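Side-chain contacts in GDNF family receptor alpha-3 (Homo sapiens, PDB 2GH0), which binds the neurotrophic factor artemin, triggering autophosphorylation and activation of the RET receptor to support survival of peripheral sensory and sympathetic neurons: residues R29-E34 with L47-T52; H121-D126 with E182-H187; R103-F106 with L110-S113. All coordinates share one frame; numbering follows the deposited sequence.

Contact 1: R29-E34 with L47-T52; sequences RKAYGE and LRQLLT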
# COMPACT_ATOMS: atom_id res chain seq x y z
N ARG C 29 21.39 -11.10 21.65
CA ARG C 29 22.24 -9.92 21.92
C ARG C 29 21.42 -8.67 21.65
O ARG C 29 21.45 -7.72 22.43
CB ARG C 29 23.48 -9.92 21.00
CG ARG C 29 24.37 -8.68 21.21
CD ARG C 29 25.73 -8.85 20.44
NE ARG C 29 26.47 -7.59 20.40
CZ ARG C 29 26.34 -6.65 19.46
NH1 ARG C 29 25.52 -6.81 18.42
NH2 ARG C 29 27.08 -5.56 19.53
N LYS C 30 20.67 -8.67 20.55
CA LYS C 30 19.81 -7.53 20.21
C LYS C 30 18.77 -7.28 21.32
O LYS C 30 18.43 -6.13 21.61
CB LYS C 30 19.08 -7.76 18.86
CG LYS C 30 19.91 -7.24 17.65
CD LYS C 30 19.01 -6.78 16.47
CE LYS C 30 19.67 -5.75 15.50
NZ LYS C 30 19.06 -6.02 13.95
N ALA C 31 18.22 -8.37 21.85
CA ALA C 31 17.24 -8.31 22.92
C ALA C 31 17.77 -7.61 24.18
O ALA C 31 17.10 -6.73 24.72
CB ALA C 31 16.73 -9.71 23.27
N TYR C 32 18.97 -7.97 24.67
CA TYR C 32 19.46 -7.28 25.86
C TYR C 32 19.99 -5.90 25.53
O TYR C 32 19.92 -5.00 26.36
CB TYR C 32 20.48 -8.11 26.68
CG TYR C 32 21.96 -8.05 26.26
CD1 TYR C 32 22.59 -9.13 25.65
CD2 TYR C 32 22.73 -6.89 26.50
CE1 TYR C 32 23.95 -9.07 25.29
CE2 TYR C 32 24.06 -6.81 26.17
CZ TYR C 32 24.67 -7.91 25.56
OH TYR C 32 26.02 -7.83 25.20
N GLY C 33 20.56 -5.74 24.33
CA GLY C 33 21.05 -4.44 23.93
C GLY C 33 19.92 -3.43 23.95
O GLY C 33 20.11 -2.28 24.35
N GLU C 34 18.74 -3.86 23.47
CA GLU C 34 17.54 -3.01 23.50
C GLU C 34 17.07 -2.72 24.94
O GLU C 34 16.71 -1.57 25.25
CB GLU C 34 16.38 -3.66 22.73
CG GLU C 34 15.10 -2.83 22.72
CD GLU C 34 14.04 -3.36 21.77
OE1 GLU C 34 14.14 -4.52 21.31
OE2 GLU C 34 13.07 -2.60 21.50
N LEU C 47 18.39 -6.76 33.20
CA LEU C 47 19.00 -7.88 33.93
C LEU C 47 18.40 -9.20 33.42
O LEU C 47 19.11 -10.16 33.21
CB LEU C 47 18.69 -7.70 35.44
CG LEU C 47 19.72 -7.22 36.43
CD1 LEU C 47 21.05 -6.62 35.88
CD2 LEU C 47 19.02 -6.47 37.66
N ARG C 48 17.10 -9.24 33.22
CA ARG C 48 16.40 -10.44 32.77
C ARG C 48 16.85 -10.83 31.34
O ARG C 48 17.05 -12.01 31.03
CB ARG C 48 14.89 -10.19 32.76
CG ARG C 48 14.06 -11.37 32.27
CD ARG C 48 14.29 -12.60 33.18
NE ARG C 48 15.20 -13.56 32.54
CZ ARG C 48 15.56 -14.74 33.05
NH1 ARG C 48 15.10 -15.14 34.24
NH2 ARG C 48 16.33 -15.54 32.35
N GLN C 49 17.04 -9.83 30.49
CA GLN C 49 17.54 -10.12 29.09
C GLN C 49 19.00 -10.58 29.08
O GLN C 49 19.40 -11.39 28.23
CB GLN C 49 17.32 -8.90 28.17
CG GLN C 49 15.83 -8.58 27.95
CD GLN C 49 15.12 -9.82 27.36
OE1 GLN C 49 15.51 -10.33 26.32
NE2 GLN C 49 14.16 -10.34 28.08
N LEU C 50 19.81 -10.07 30.00
CA LEU C 50 21.18 -10.59 30.21
C LEU C 50 21.18 -12.07 30.65
O LEU C 50 21.95 -12.90 30.10
CB LEU C 50 21.99 -9.70 31.21
CG LEU C 50 22.45 -8.35 30.62
CD1 LEU C 50 22.92 -7.50 31.76
CD2 LEU C 50 23.63 -8.53 29.62
N LEU C 51 20.33 -12.40 31.60
CA LEU C 51 20.24 -13.76 32.09
C LEU C 51 19.86 -14.71 30.97
O LEU C 51 20.46 -15.79 30.80
CB LEU C 51 19.23 -13.87 33.23
CG LEU C 51 19.74 -13.39 34.61
CD1 LEU C 51 18.53 -13.25 35.50
CD2 LEU C 51 20.75 -14.34 35.22
N THR C 52 18.88 -14.30 30.18
CA THR C 52 18.42 -15.12 29.02
C THR C 52 19.54 -15.28 28.02
O THR C 52 19.73 -16.37 27.47
CB THR C 52 17.26 -14.45 28.35
OG1 THR C 52 16.21 -14.39 29.32
CG2 THR C 52 16.80 -15.22 27.13

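Contact 2: H121-D126 with E182-H187; sequences HCHPMD and EGFFSH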
# COMPACT_ATOMS: atom_id res chain seq x y z
N HIS C 121 32.57 -24.30 41.12
CA HIS C 121 33.44 -24.55 39.96
C HIS C 121 34.67 -23.66 39.90
O HIS C 121 35.70 -24.09 39.36
CB HIS C 121 32.63 -24.47 38.68
CG HIS C 121 31.59 -25.55 38.57
ND1 HIS C 121 30.27 -25.35 38.91
CD2 HIS C 121 31.70 -26.85 38.23
CE1 HIS C 121 29.59 -26.48 38.73
NE2 HIS C 121 30.43 -27.40 38.30
N CYS C 122 34.57 -22.47 40.49
CA CYS C 122 35.66 -21.51 40.40
C CYS C 122 36.48 -21.46 41.66
O CYS C 122 37.31 -20.56 41.77
CB CYS C 122 35.16 -20.11 40.05
SG CYS C 122 34.36 -20.01 38.44
N HIS C 123 36.32 -22.44 42.57
CA HIS C 123 37.15 -22.44 43.79
C HIS C 123 38.55 -22.98 43.44
O HIS C 123 38.62 -24.08 42.88
CB HIS C 123 36.50 -23.33 44.85
CG HIS C 123 37.31 -23.48 46.10
ND1 HIS C 123 37.54 -22.44 46.97
CD2 HIS C 123 37.93 -24.56 46.63
CE1 HIS C 123 38.31 -22.86 47.97
NE2 HIS C 123 38.55 -24.15 47.79
N PRO C 124 39.64 -22.24 43.77
CA PRO C 124 40.98 -22.82 43.45
C PRO C 124 41.33 -23.99 44.36
O PRO C 124 41.17 -23.89 45.57
CB PRO C 124 41.94 -21.60 43.62
CG PRO C 124 41.22 -20.65 44.57
CD PRO C 124 39.73 -20.86 44.31
N MET C 125 41.75 -25.11 43.78
CA MET C 125 42.13 -26.30 44.53
C MET C 125 43.57 -26.23 45.01
O MET C 125 43.98 -27.04 45.79
CB MET C 125 42.02 -27.52 43.62
CG MET C 125 40.59 -27.96 43.36
SD MET C 125 39.58 -28.27 44.87
CE MET C 125 40.39 -29.77 45.42
N ASP C 126 44.33 -25.31 44.44
CA ASP C 126 45.71 -25.08 44.89
C ASP C 126 46.08 -23.62 44.59
O ASP C 126 45.35 -22.92 43.92
CB ASP C 126 46.65 -26.06 44.21
CG ASP C 126 46.63 -25.95 42.67
OD1 ASP C 126 46.43 -24.85 42.12
OD2 ASP C 126 46.84 -27.00 41.99
N GLU C 182 34.56 -10.59 48.15
CA GLU C 182 35.04 -9.72 47.06
C GLU C 182 36.21 -10.38 46.29
O GLU C 182 36.26 -10.37 45.03
CB GLU C 182 35.52 -8.39 47.68
CG GLU C 182 35.48 -7.28 46.62
CD GLU C 182 36.75 -7.22 45.71
OE1 GLU C 182 37.84 -7.69 46.13
OE2 GLU C 182 36.65 -6.60 44.61
N GLY C 183 37.18 -10.85 47.07
CA GLY C 183 38.39 -11.47 46.53
C GLY C 183 38.15 -12.68 45.65
O GLY C 183 38.90 -12.97 44.76
N PHE C 184 37.11 -13.45 45.95
CA PHE C 184 36.72 -14.62 45.15
C PHE C 184 36.45 -14.26 43.69
O PHE C 184 36.63 -15.10 42.80
CB PHE C 184 35.50 -15.34 45.81
CG PHE C 184 35.38 -16.77 45.43
CD1 PHE C 184 36.16 -17.73 46.04
CD2 PHE C 184 34.53 -17.16 44.42
CE1 PHE C 184 36.06 -19.08 45.67
CE2 PHE C 184 34.43 -18.55 44.00
CZ PHE C 184 35.21 -19.48 44.65
N PHE C 185 36.15 -12.99 43.42
CA PHE C 185 35.99 -12.48 42.07
C PHE C 185 37.20 -11.68 41.66
O PHE C 185 37.70 -11.84 40.54
CB PHE C 185 34.78 -11.51 42.01
CG PHE C 185 33.46 -12.19 42.15
CD1 PHE C 185 32.97 -12.51 43.41
CD2 PHE C 185 32.73 -12.54 41.01
CE1 PHE C 185 31.76 -13.16 43.59
CE2 PHE C 185 31.51 -13.17 41.16
CZ PHE C 185 31.02 -13.47 42.43
N SER C 186 37.70 -10.83 42.54
CA SER C 186 38.73 -9.91 42.13
C SER C 186 40.16 -10.47 42.07
O SER C 186 41.01 -9.90 41.34
CB SER C 186 38.65 -8.62 42.91
OG SER C 186 39.08 -8.86 44.25
N HIS C 187 40.47 -11.52 42.84
CA HIS C 187 41.87 -12.03 42.93
C HIS C 187 41.74 -13.53 43.19
O HIS C 187 41.87 -13.96 44.30
CB HIS C 187 42.63 -11.37 44.06
CG HIS C 187 44.12 -11.59 44.02
ND1 HIS C 187 44.98 -10.57 43.75
CD2 HIS C 187 44.89 -12.71 44.13
CE1 HIS C 187 46.23 -11.01 43.76
NE2 HIS C 187 46.22 -12.31 44.02

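Contact 3: R103-F106 with L110-S113; sequences RLCF and LCRS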
# COMPACT_ATOMS: atom_id res chain seq x y z
N ARG C 103 23.50 -10.69 50.49
CA ARG C 103 22.24 -10.90 51.22
C ARG C 103 21.02 -10.69 50.32
O ARG C 103 19.88 -11.36 50.55
CB ARG C 103 22.15 -9.95 52.37
CG ARG C 103 20.91 -10.32 53.31
CD ARG C 103 21.09 -9.62 54.60
NE ARG C 103 19.96 -8.72 54.88
CZ ARG C 103 19.81 -7.53 54.27
NH1 ARG C 103 20.72 -7.09 53.33
NH2 ARG C 103 18.74 -6.79 54.62
N LEU C 104 21.25 -9.75 49.34
CA LEU C 104 20.16 -9.44 48.39
C LEU C 104 20.14 -10.62 47.44
O LEU C 104 19.07 -11.12 47.10
CB LEU C 104 20.38 -8.10 47.65
CG LEU C 104 19.42 -7.75 46.47
CD1 LEU C 104 17.95 -7.62 46.89
CD2 LEU C 104 19.88 -6.50 45.70
N CYS C 105 21.32 -11.05 46.97
CA CYS C 105 21.42 -12.32 46.28
C CYS C 105 20.70 -13.51 47.00
O CYS C 105 19.88 -14.22 46.39
CB CYS C 105 22.89 -12.65 45.96
SG CYS C 105 23.03 -14.13 45.03
N PHE C 106 20.98 -13.71 48.28
CA PHE C 106 20.46 -14.86 48.98
C PHE C 106 18.93 -14.87 49.00
O PHE C 106 18.31 -15.93 49.15
CB PHE C 106 21.01 -14.93 50.41
CG PHE C 106 22.45 -15.39 50.51
CD1 PHE C 106 23.21 -15.06 51.63
CD2 PHE C 106 23.03 -16.15 49.51
CE1 PHE C 106 24.55 -15.50 51.78
CE2 PHE C 106 24.38 -16.59 49.62
CZ PHE C 106 25.12 -16.26 50.79
N LEU C 110 17.04 -18.10 42.41
CA LEU C 110 17.95 -18.14 41.24
C LEU C 110 19.34 -17.62 41.51
O LEU C 110 20.36 -18.25 41.12
CB LEU C 110 17.36 -17.36 40.03
CG LEU C 110 18.21 -17.32 38.74
CD1 LEU C 110 18.50 -18.72 38.28
CD2 LEU C 110 17.44 -16.63 37.60
N CYS C 111 19.43 -16.42 42.07
CA CYS C 111 20.76 -15.84 42.38
C CYS C 111 21.53 -16.71 43.37
O CYS C 111 22.68 -16.98 43.15
CB CYS C 111 20.65 -14.43 42.91
SG CYS C 111 22.30 -13.67 43.15
N ARG C 112 20.88 -17.17 44.46
CA ARG C 112 21.60 -18.07 45.38
C ARG C 112 22.24 -19.29 44.64
O ARG C 112 23.43 -19.62 44.83
CB ARG C 112 20.67 -18.56 46.52
CG ARG C 112 21.51 -19.44 47.50
CD ARG C 112 20.65 -20.17 48.48
NE ARG C 112 20.06 -19.28 49.46
CZ ARG C 112 20.64 -18.86 50.60
NH1 ARG C 112 21.90 -19.19 50.93
NH2 ARG C 112 19.95 -18.07 51.41
N SER C 113 21.44 -19.94 43.80
CA SER C 113 21.89 -21.08 43.00
C SER C 113 23.07 -20.75 42.04
O SER C 113 24.01 -21.55 41.90
CB SER C 113 20.67 -21.63 42.24
OG SER C 113 21.00 -22.67 41.33
O HOH W 1 17.28 -18.69 48.45

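Contact 1: R29-E34 with L47-T52
In the earlier of the two GDNF/GAS1 domains in this receptor fragment, the antiparallel helices 23-35 and 43-56 pack through Ala31 and Tyr32 on one side and Gln49 and Leu50 on the other. Their local axes come within 8.3 Å at 163°. CB of Gln49 packs on CA of Tyr32 at 3.5 Å. With its CG set between backbone N and carbonyl carbon (chi1 85°), the Tyr32 ring slants past Leu50 and receives its CD2 methyl over one face. This is a CH-pi contact, CD2 of Leu50 lying 3.8 Å from the ring centroid of Tyr32 and only 16° off the normal. The carbonyl oxygen of Arg29 sits over the rim of the opposite face. At the flank, Gln49 bends at chi2 and lays OE1 3.3 Å from CB of Ala31. The phenol hydroxyl, beyond the interface, is hydrogen-bonded to the carbonyl of Thr84, and Phe53 meets the ring edge-to-face. An aromatic side chain of another protein's chain also reaches Tyr32. No hydrogen bond crosses between the two segments, which implies that cohesion here is by dispersion and shape, with the tyrosine's polar end satisfied outside.

Contact 2: H121-D126 with E182-H187
Phe184 pushes the outer end of its ring against the backbone of Cys122 and His123, where the chain has just left helix 109-121. Its CZ carbon comes 3.6 Å from CA of His123 and 3.7 Å from the carbonyl oxygen of Cys122. The ring is carried out from the last turn of helix 175-186 because CG stands anti to the backbone N (chi1 -157°), which sends the phenyl group across to the loop. There it meets the His123 imidazole rim against rim: CE1 of Phe184 lies 3.9 Å from ND1 of His123, each atom near the plane of the other ring, so the two rings are nearly coplanar and do not stack. Looser contacts flank this meeting, CB of Cys122 being 4.3 Å from CE2 of Phe184 and CD of Pro124 lying 4.3 Å from its CE1. Around the contact, Cys122 is tied by a disulfide to Cys138, Phe118 meets the Phe184 ring at about a right angle, and Pro124 leans on Pro189 and Cys190. Were an alanine to stand in for Phe184, the loop backbone at Cys122 and His123 would probably lose the ring that packs against it, opening a gap beside Phe118. No hydrogen bond joins the two segments; between them, in the later of the fragment's two GDNF/GAS1 domains, the contact is van der Waals, made by one phenyl ring, and so rests on close fit rather than on directional bonds.

Contact 3: R103-F106 with L110-S113
One face of the Phe106 ring carries the guanidinium of Arg112, laid flat upon it with the planes 3° apart and the centres of Phe106 ring and Arg112 guanidinium separated by 4.4 Å. The overlap is offset: NH1 of Arg112 lies 3.5 Å from CD2 of Phe106, toward the rim of the ring, while NH2 of Arg112 slides past the ring to lie 3.5 Å from CB of Phe106. At the edge of the guanidinium, in its plane, sits a water. It accepts a hydrogen bond from NE of Arg112 at 3.0 Å and donates one to the carbonyl oxygen of Phe106, also at 3.0 Å, so that the same two residues are joined by a stack and by a solvent bridge, which together would probably limit turning of the guanidinium. The arginine reaches this place by running out extended and then bending at chi3 (-71°), which folds its end back over the phenyl group. One residue earlier in each helix, the turn between helices 98-106 and 109-121 is closed covalently: SG of Cys105 and SG of Cys111 are 2.1 Å apart in a disulfide with a chi3 of -106°, one of the cystines that pin together the helices of the later GDNF/GAS1 domain of this receptor fragment. The bridge is buried, with Met150 against both cysteines and Thr148 against Cys111. Asp108, in the short connection, accepts a hydrogen bond from the backbone N of Cys111 through its OD2.

In the fold
Along the chain the order is contact 1, contact 3, contact 2. Contact 1 belongs to the earlier GDNF/GAS1 domain, the others to the later. Helix 109-121 links contacts 3 and 2: it begins at the disulfide-closed turn and ends in the loop that receives helix 175-186, their centres about 18 Å apart. Contacts 1 and 2 lie on opposite sides of the chain's centre, about 27 Å between centres. Contacts 1 and 3, about 20 Å apart by centres, touch where CD1 of Leu51 packs 4.1 Å from CD2 of Leu110, placing helix 43-56 against helix 109-121. Contact 1 probably helps shape the surface meeting the partner protein; no other assembly chain touches the segments of contacts 2 and 3.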